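Local atomic coordinates of aldehyde reductase YahK (Escherichia coli, PDB entry 1UUF), a protein that catalyses the NADPH-dependent reduction of a wide range of aldehydes to the corresponding alcohols, and binds two zinc ions in each subunit. Residues M38-R43 with G148-I153; V95-P100 with V155-V160. One frame throughout, in Å; residues are numbered along the deposited sequence.

Interaction 1. Residues M38-R43 with G148-I153; sequences MDITRR and GYSQQI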
ATOM      1  N   MET A  38      18.880  38.022   9.660  1.00 25.84           N
ATOM      2  CA  MET A  38      18.317  38.216  10.989  1.00 26.25           C
ATOM      3  C   MET A  38      19.178  37.518  12.027  1.00 26.50           C
ATOM      4  O   MET A  38      19.807  36.498  11.744  1.00 26.11           O
ATOM      5  CB  MET A  38      16.878  37.688  11.063  1.00 26.70           C
ATOM      6  CG  MET A  38      16.698  36.226  10.685  1.00 27.00           C
ATOM      7  SD  MET A  38      15.026  35.626  11.034  1.00 28.22           S
ATOM      8  CE  MET A  38      14.080  36.421   9.742  1.00 27.73           C
ATOM      9  N   ASP A  39      19.223  38.088  13.225  1.00 25.78           N
ATOM     10  CA  ASP A  39      19.998  37.510  14.312  1.00 26.15           C
ATOM     11  C   ASP A  39      19.082  36.634  15.144  1.00 25.40           C
ATOM     12  O   ASP A  39      17.923  36.977  15.379  1.00 25.73           O
ATOM     13  CB  ASP A  39      20.588  38.608  15.200  1.00 29.05           C
ATOM     14  CG  ASP A  39      21.681  39.394  14.510  1.00 31.80           C
ATOM     15  OD1 ASP A  39      22.224  40.329  15.136  1.00 33.18           O
ATOM     16  OD2 ASP A  39      21.998  39.073  13.346  1.00 32.90           O
ATOM     17  N   ILE A  40      19.600  35.492  15.577  1.00 23.68           N
ATOM     18  CA  ILE A  40      18.825  34.576  16.399  1.00 21.39           C
ATOM     19  C   ILE A  40      19.681  34.143  17.574  1.00 21.03           C
ATOM     20  O   ILE A  40      20.869  34.466  17.641  1.00 22.24           O
ATOM     21  CB  ILE A  40      18.396  33.318  15.607  1.00 20.89           C
ATOM     22  CG1 ILE A  40      19.631  32.553  15.127  1.00 20.01           C
ATOM     23  CG2 ILE A  40      17.523  33.720  14.432  1.00 19.66           C
ATOM     24  CD1 ILE A  40      19.314  31.204  14.500  1.00 20.27           C
ATOM     25  N   THR A  41      19.081  33.416  18.507  1.00 21.04           N
ATOM     26  CA  THR A  41      19.827  32.938  19.659  1.00 21.62           C
ATOM     27  C   THR A  41      19.758  31.418  19.707  1.00 20.30           C
ATOM     28  O   THR A  41      18.874  30.809  19.105  1.00 18.82           O
ATOM     29  CB  THR A  41      19.260  33.506  20.981  1.00 23.11           C
ATOM     30  OG1 THR A  41      17.941  32.994  21.196  1.00 24.83           O
ATOM     31  CG2 THR A  41      19.207  35.030  20.922  1.00 23.66           C
ATOM     32  N   ARG A  42      20.714  30.823  20.409  1.00 19.55           N
ATOM     33  CA  ARG A  42      20.789  29.378  20.585  1.00 19.98           C
ATOM     34  C   ARG A  42      20.950  29.118  22.073  1.00 19.85           C
ATOM     35  O   ARG A  42      21.572  29.911  22.780  1.00 21.23           O
ATOM     36  CB  ARG A  42      21.999  28.795  19.852  1.00 18.67           C
ATOM     37  CG  ARG A  42      21.914  28.842  18.337  1.00 17.81           C
ATOM     38  CD  ARG A  42      20.684  28.119  17.840  1.00 16.40           C
ATOM     39  NE  ARG A  42      20.701  27.946  16.392  1.00 15.32           N
ATOM     40  CZ  ARG A  42      19.687  27.447  15.698  1.00 13.87           C
ATOM     41  NH1 ARG A  42      18.576  27.080  16.325  1.00 14.86           N
ATOM     42  NH2 ARG A  42      19.785  27.308  14.381  1.00 15.37           N
ATOM     43  N   ARG A  43      20.393  28.010  22.549  1.00 19.99           N
ATOM     44  CA  ARG A  43      20.509  27.668  23.957  1.00 19.24           C
ATOM     45  C   ARG A  43      21.952  27.292  24.257  1.00 21.62           C
ATOM     46  O   ARG A  43      22.709  26.930  23.353  1.00 22.07           O
ATOM     47  CB  ARG A  43      19.597  26.484  24.305  1.00 18.98           C
ATOM     48  CG  ARG A  43      19.981  25.154  23.640  1.00 17.18           C
ATOM     49  CD  ARG A  43      19.267  23.984  24.320  1.00 17.91           C
ATOM     50  NE  ARG A  43      19.636  22.681  23.765  1.00 17.10           N
ATOM     51  CZ  ARG A  43      19.108  22.154  22.665  1.00 16.86           C
ATOM     52  NH1 ARG A  43      18.177  22.813  21.988  1.00 16.10           N
ATOM     53  NH2 ARG A  43      19.510  20.961  22.241  1.00 16.33           N
ATOM     54  N   GLY A 148      18.749  25.319   9.944  1.00 11.65           N
ATOM     55  CA  GLY A 148      20.129  25.422   9.499  1.00 12.29           C
ATOM     56  C   GLY A 148      20.592  26.597   8.663  1.00 13.63           C
ATOM     57  O   GLY A 148      21.768  26.648   8.299  1.00 12.80           O
ATOM     58  N   TYR A 149      19.700  27.523   8.325  1.00 11.86           N
ATOM     59  CA  TYR A 149      20.115  28.702   7.565  1.00 13.19           C
ATOM     60  C   TYR A 149      20.715  29.633   8.612  1.00 13.95           C
ATOM     61  O   TYR A 149      20.306  30.789   8.741  1.00 15.33           O
ATOM     62  CB  TYR A 149      18.922  29.408   6.922  1.00 12.21           C
ATOM     63  CG  TYR A 149      18.274  28.721   5.743  1.00 12.11           C
ATOM     64  CD1 TYR A 149      18.646  27.438   5.341  1.00 11.60           C
ATOM     65  CD2 TYR A 149      17.245  29.353   5.050  1.00 12.80           C
ATOM     66  CE1 TYR A 149      17.993  26.803   4.272  1.00 10.91           C
ATOM     67  CE2 TYR A 149      16.594  28.737   3.997  1.00 12.92           C
ATOM     68  CZ  TYR A 149      16.966  27.464   3.611  1.00 11.77           C
ATOM     69  OH  TYR A 149      16.279  26.866   2.584  1.00 13.22           O
ATOM     70  N   SER A 150      21.675  29.116   9.367  1.00 12.79           N
ATOM     71  CA  SER A 150      22.306  29.881  10.432  1.00 14.77           C
ATOM     72  C   SER A 150      23.753  29.453  10.645  1.00 15.52           C
ATOM     73  O   SER A 150      24.216  28.474  10.052  1.00 14.19           O
ATOM     74  CB  SER A 150      21.509  29.695  11.724  1.00 14.33           C
ATOM     75  OG  SER A 150      21.375  28.318  12.032  1.00 16.31           O
ATOM     76  N   GLN A 151      24.461  30.183  11.502  1.00 14.79           N
ATOM     77  CA  GLN A 151      25.865  29.901  11.781  1.00 15.89           C
ATOM     78  C   GLN A 151      26.107  28.753  12.751  1.00 15.65           C
ATOM     79  O   GLN A 151      27.128  28.071  12.660  1.00 14.01           O
ATOM     80  CB  GLN A 151      26.556  31.144  12.341  1.00 18.50           C
ATOM     81  CG  GLN A 151      26.565  32.347  11.428  1.00 21.33           C
ATOM     82  CD  GLN A 151      27.312  33.510  12.049  1.00 23.98           C
ATOM     83  OE1 GLN A 151      26.975  33.966  13.143  1.00 22.48           O
ATOM     84  NE2 GLN A 151      28.337  33.989  11.357  1.00 22.32           N
ATOM     85  N   GLN A 152      25.184  28.560  13.690  1.00 15.86           N
ATOM     86  CA  GLN A 152      25.320  27.511  14.697  1.00 15.59           C
ATOM     87  C   GLN A 152      23.984  26.887  15.078  1.00 13.66           C
ATOM     88  O   GLN A 152      22.927  27.475  14.873  1.00 13.59           O
ATOM     89  CB  GLN A 152      25.968  28.080  15.969  1.00 18.54           C
ATOM     90  CG  GLN A 152      27.432  28.477  15.827  1.00 21.00           C
ATOM     91  CD  GLN A 152      27.999  29.115  17.089  1.00 24.68           C
ATOM     92  OE1 GLN A 152      29.205  29.345  17.191  1.00 26.86           O
ATOM     93  NE2 GLN A 152      27.129  29.413  18.051  1.00 21.19           N
ATOM     94  N   ILE A 153      24.047  25.679  15.631  1.00 14.04           N
ATOM     95  CA  ILE A 153      22.852  24.984  16.088  1.00 11.71           C
ATOM     96  C   ILE A 153      23.289  24.086  17.244  1.00 13.42           C
ATOM     97  O   ILE A 153      24.435  23.639  17.284  1.00 12.69           O
ATOM     98  CB  ILE A 153      22.197  24.154  14.942  1.00 12.84           C
ATOM     99  CG1 ILE A 153      20.814  23.649  15.382  1.00 11.99           C
ATOM    100  CG2 ILE A 153      23.103  22.993  14.547  1.00 11.73           C
ATOM    101  CD1 ILE A 153      19.976  23.067  14.245  1.00 12.68           C
TER
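The guanidinium of Arg-42 lies between Ile-153 on one face and Ile-40 on the other, and it spends its N-H groups on backbone oxygens. Ile-153 sets CG1 over the centre of one face, 3.9 Å from Arg-42 NH2. The opposite face has CD1 of Ile-40 nearer its rim, and the same methyl group runs on to Ser-150, where CD1 of Ile-40 meets CB of Ser-150 at 3.8 Å. At the edge, Arg-42 NE donates to the carbonyl O of Gln-152 at 2.7 Å; the bond is short but bent (140°), the oxygen lying 23° out of the guanidinium plane and shared between NE and NH2. Arg-42 NH2 adds only a weak bond to that oxygen, and in the plane of the group it comes to 3.0 Å from OG of Ser-150, a hydroxyl that is hydrogen-bonded to the carbonyl of Gly-147. A bend at chi2 (-57°) turns the arginine chain back so that its flat end lies between the two isoleucines. Bonding of Arg-42 NH1 to the carbonyl of Leu-146 further fixes the rotation of the group. The arginine gathers main-chain carbonyls and so ties the loop following strand 36-39 to the start of strand 152-156, in the GroES-like catalytic domain of zinc-containing alcohol dehydrogenases.

Interaction 2. Residues V95-P100 with V155-V160; sequences VEKYAP and VHERYV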
ATOM      1  N   VAL A  95      27.794  13.955  26.974  1.00 25.37           N
ATOM      2  CA  VAL A  95      27.889  13.492  25.594  1.00 23.39           C
ATOM      3  C   VAL A  95      28.952  12.406  25.476  1.00 23.84           C
ATOM      4  O   VAL A  95      30.080  12.577  25.940  1.00 23.95           O
ATOM      5  CB  VAL A  95      28.233  14.652  24.638  1.00 22.20           C
ATOM      6  CG1 VAL A  95      28.563  14.112  23.256  1.00 20.42           C
ATOM      7  CG2 VAL A  95      27.054  15.609  24.554  1.00 19.57           C
ATOM      8  N   GLU A  96      28.593  11.292  24.846  1.00 23.45           N
ATOM      9  CA  GLU A  96      29.526  10.177  24.702  1.00 25.28           C
ATOM     10  C   GLU A  96      29.898   9.863  23.257  1.00 23.89           C
ATOM     11  O   GLU A  96      30.916   9.224  23.000  1.00 24.76           O
ATOM     12  CB  GLU A  96      28.933   8.923  25.347  1.00 27.16           C
ATOM     13  CG  GLU A  96      28.300   9.172  26.704  1.00 32.22           C
ATOM     14  CD  GLU A  96      27.912   7.890  27.409  1.00 34.98           C
ATOM     15  OE1 GLU A  96      28.823   7.136  27.811  1.00 35.44           O
ATOM     16  OE2 GLU A  96      26.699   7.635  27.558  1.00 38.43           O
ATOM     17  N   LYS A  97      29.076  10.320  22.319  1.00 21.49           N
ATOM     18  CA  LYS A  97      29.306  10.055  20.902  1.00 20.73           C
ATOM     19  C   LYS A  97      30.248  11.027  20.200  1.00 19.54           C
ATOM     20  O   LYS A  97      30.971  10.637  19.279  1.00 18.60           O
ATOM     21  CB  LYS A  97      27.972  10.063  20.148  1.00 21.99           C
ATOM     22  CG  LYS A  97      26.966   9.014  20.597  1.00 23.21           C
ATOM     23  CD  LYS A  97      25.572   9.306  20.038  1.00 23.95           C
ATOM     24  CE  LYS A  97      25.559   9.358  18.516  1.00 25.45           C
ATOM     25  NZ  LYS A  97      24.192   9.659  17.984  1.00 25.16           N
ATOM     26  N   TYR A  98      30.243  12.285  20.626  1.00 18.76           N
ATOM     27  CA  TYR A  98      31.052  13.299  19.964  1.00 17.25           C
ATOM     28  C   TYR A  98      32.056  14.079  20.793  1.00 17.27           C
ATOM     29  O   TYR A  98      31.978  14.127  22.017  1.00 17.33           O
ATOM     30  CB  TYR A  98      30.123  14.287  19.256  1.00 16.62           C
ATOM     31  CG  TYR A  98      29.172  13.594  18.317  1.00 16.15           C
ATOM     32  CD1 TYR A  98      27.865  13.293  18.705  1.00 15.86           C
ATOM     33  CD2 TYR A  98      29.612  13.148  17.073  1.00 16.27           C
ATOM     34  CE1 TYR A  98      27.021  12.553  17.870  1.00 15.35           C
ATOM     35  CE2 TYR A  98      28.784  12.410  16.239  1.00 15.18           C
ATOM     36  CZ  TYR A  98      27.496  12.113  16.642  1.00 15.79           C
ATOM     37  OH  TYR A  98      26.705  11.341  15.824  1.00 16.94           O
ATOM     38  N   ALA A  99      32.995  14.697  20.082  1.00 17.26           N
ATOM     39  CA  ALA A  99      34.046  15.507  20.680  1.00 17.93           C
ATOM     40  C   ALA A  99      34.343  16.692  19.762  1.00 19.36           C
ATOM     41  O   ALA A  99      34.101  16.634  18.553  1.00 17.34           O
ATOM     42  CB  ALA A  99      35.300  14.671  20.869  1.00 17.58           C
ATOM     43  N   PRO A 100      34.868  17.790  20.324  1.00 19.99           N
ATOM     44  CA  PRO A 100      35.180  18.959  19.499  1.00 20.48           C
ATOM     45  C   PRO A 100      36.041  18.545  18.311  1.00 20.28           C
ATOM     46  O   PRO A 100      36.954  17.730  18.457  1.00 21.04           O
ATOM     47  CB  PRO A 100      35.927  19.869  20.469  1.00 19.53           C
ATOM     48  CG  PRO A 100      35.265  19.558  21.775  1.00 21.43           C
ATOM     49  CD  PRO A 100      35.173  18.051  21.741  1.00 21.21           C
ATOM     50  N   VAL A 155      22.140  20.669  19.341  1.00 12.04           N
ATOM     51  CA  VAL A 155      21.255  19.512  19.283  1.00 12.55           C
ATOM     52  C   VAL A 155      21.660  18.397  20.240  1.00 12.74           C
ATOM     53  O   VAL A 155      22.848  18.149  20.452  1.00 13.28           O
ATOM     54  CB  VAL A 155      21.248  18.926  17.844  1.00 11.96           C
ATOM     55  CG1 VAL A 155      20.227  17.794  17.726  1.00 10.80           C
ATOM     56  CG2 VAL A 155      20.958  20.028  16.834  1.00 12.71           C
ATOM     57  N   HIS A 156      20.656  17.733  20.810  1.00 13.67           N
ATOM     58  CA  HIS A 156      20.864  16.604  21.718  1.00 13.80           C
ATOM     59  C   HIS A 156      21.647  15.579  20.893  1.00 14.99           C
ATOM     60  O   HIS A 156      21.279  15.303  19.753  1.00 14.71           O
ATOM     61  CB  HIS A 156      19.498  16.047  22.136  1.00 17.28           C
ATOM     62  CG  HIS A 156      19.567  14.904  23.101  1.00 20.48           C
ATOM     63  ND1 HIS A 156      20.105  13.678  22.770  1.00 22.12           N
ATOM     64  CD2 HIS A 156      19.139  14.793  24.381  1.00 21.85           C
ATOM     65  CE1 HIS A 156      20.004  12.862  23.803  1.00 22.56           C
ATOM     66  NE2 HIS A 156      19.420  13.513  24.794  1.00 23.50           N
ATOM     67  N   GLU A 157      22.712  15.009  21.457  1.00 14.64           N
ATOM     68  CA  GLU A 157      23.543  14.070  20.700  1.00 14.25           C
ATOM     69  C   GLU A 157      22.834  12.872  20.078  1.00 12.84           C
ATOM     70  O   GLU A 157      23.348  12.290  19.123  1.00 12.87           O
ATOM     71  CB  GLU A 157      24.724  13.567  21.542  1.00 15.72           C
ATOM     72  CG  GLU A 157      24.365  12.605  22.655  1.00 18.82           C
ATOM     73  CD  GLU A 157      25.570  11.806  23.132  1.00 21.51           C
ATOM     74  OE1 GLU A 157      25.486  11.190  24.213  1.00 23.53           O
ATOM     75  OE2 GLU A 157      26.598  11.786  22.420  1.00 23.75           O
ATOM     76  N   ARG A 158      21.669  12.496  20.593  1.00 13.88           N
ATOM     77  CA  ARG A 158      20.962  11.354  20.016  1.00 13.87           C
ATOM     78  C   ARG A 158      20.545  11.639  18.577  1.00 13.60           C
ATOM     79  O   ARG A 158      20.383  10.719  17.769  1.00 13.03           O
ATOM     80  CB  ARG A 158      19.715  11.003  20.840  1.00 14.51           C
ATOM     81  CG  ARG A 158      18.796   9.978  20.157  1.00 14.99           C
ATOM     82  CD  ARG A 158      17.712   9.462  21.094  1.00 16.99           C
ATOM     83  NE  ARG A 158      16.812   8.519  20.430  1.00 16.44           N
ATOM     84  CZ  ARG A 158      15.961   7.723  21.071  1.00 17.63           C
ATOM     85  NH1 ARG A 158      15.893   7.752  22.396  1.00 18.08           N
ATOM     86  NH2 ARG A 158      15.179   6.894  20.390  1.00 16.48           N
ATOM     87  N   TYR A 159      20.396  12.918  18.248  1.00 11.67           N
ATOM     88  CA  TYR A 159      19.959  13.296  16.912  1.00 11.55           C
ATOM     89  C   TYR A 159      21.044  13.887  16.026  1.00 11.00           C
ATOM     90  O   TYR A 159      20.757  14.418  14.953  1.00 13.74           O
ATOM     91  CB  TYR A 159      18.773  14.253  17.035  1.00 10.86           C
ATOM     92  CG  TYR A 159      17.719  13.705  17.968  1.00 10.75           C
ATOM     93  CD1 TYR A 159      17.806  13.905  19.349  1.00 12.18           C
ATOM     94  CD2 TYR A 159      16.689  12.900  17.484  1.00 10.06           C
ATOM     95  CE1 TYR A 159      16.895  13.307  20.220  1.00 12.45           C
ATOM     96  CE2 TYR A 159      15.776  12.300  18.345  1.00 11.56           C
ATOM     97  CZ  TYR A 159      15.885  12.506  19.710  1.00 13.41           C
ATOM     98  OH  TYR A 159      14.995  11.893  20.560  1.00 12.79           O
ATOM     99  N   VAL A 160      22.290  13.790  16.472  1.00  9.96           N
ATOM    100  CA  VAL A 160      23.415  14.298  15.696  1.00 10.36           C
ATOM    101  C   VAL A 160      24.085  13.097  15.042  1.00 10.91           C
ATOM    102  O   VAL A 160      24.305  12.079  15.696  1.00 13.00           O
ATOM    103  CB  VAL A 160      24.433  15.028  16.595  1.00  9.92           C
ATOM    104  CG1 VAL A 160      25.645  15.465  15.771  1.00 11.68           C
ATOM    105  CG2 VAL A 160      23.772  16.246  17.236  1.00 12.22           C
TER
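Glu-157 turns its carboxylate to the backbone of Val-95, Glu-96 and Lys-97, and the hydrogen bonds there carry much of the contact. Lys-97 N donates to OE2 of Glu-157 at 2.9 Å on the syn lone pair, while Glu-96 N reaches its OE1 at 3.2 Å, nearly straight (164°) but 28° out of the carboxylate plane, with a weak second bond to OE2. Two successive amides thus grip the carboxylate and limit its rotation. CG of Glu-157 stands between its own backbone N and carbonyl carbon (chi1 72°), and the chain is extended beyond it, which carries the carboxylate across to the loop. CG1 of Val-95 lies close beside it, 3.2 Å from OE2 of Glu-157. With the side chain cut back to an alanine here, the amides of Glu-96 and Lys-97 would probably lose their acceptor and a gap would open beside Val-95.

A second group of bonds ends on carbonyls. Lys-97 NZ donates to O of Glu-157 at 3.0 Å, an oxygen that also accepts from Val-160 N on the other face of its plane, and NZ makes a weak bond to O of Val-160. That last oxygen receives the hydroxyl of Tyr-98, OH to O of Val-160 at 2.5 Å, from above the carbonyl plane and not along a lone pair.

Apolar packing completes the set. CG1 of Val-160 makes a CH-pi contact over the Tyr-98 ring, 4.1 Å from its centroid, and Tyr-98 CE1 meets Val-160 CB at 3.8 Å.

Around this, Tyr-98 and Val-160 both pack on Val-50 of strand 49-58 and on Val-104 of strand 103-106, so within the GroES-like domain the loop between strands 84-91 and 103-106 is fastened to the short 3-10 turn that follows strand 152-156.

Interactions 1 and 2 lie with their centres about 18 Å apart and share strand 152-156, the first at its beginning and the second at its end and in the turn beyond. Along the chain their segments alternate: 38-43, 95-100, 148-153, 155-160. The two contacts also meet directly, where Arg-43 NH2 packs 3.7 Å from His-156 N. Strand 152-156 pairs antiparallel with strand 49-58, whose residues Ile-54 and Val-50 pack against interactions 1 and 2 respectively. One strand of the GroES-like domain is therefore joined at its two ends to separate loops.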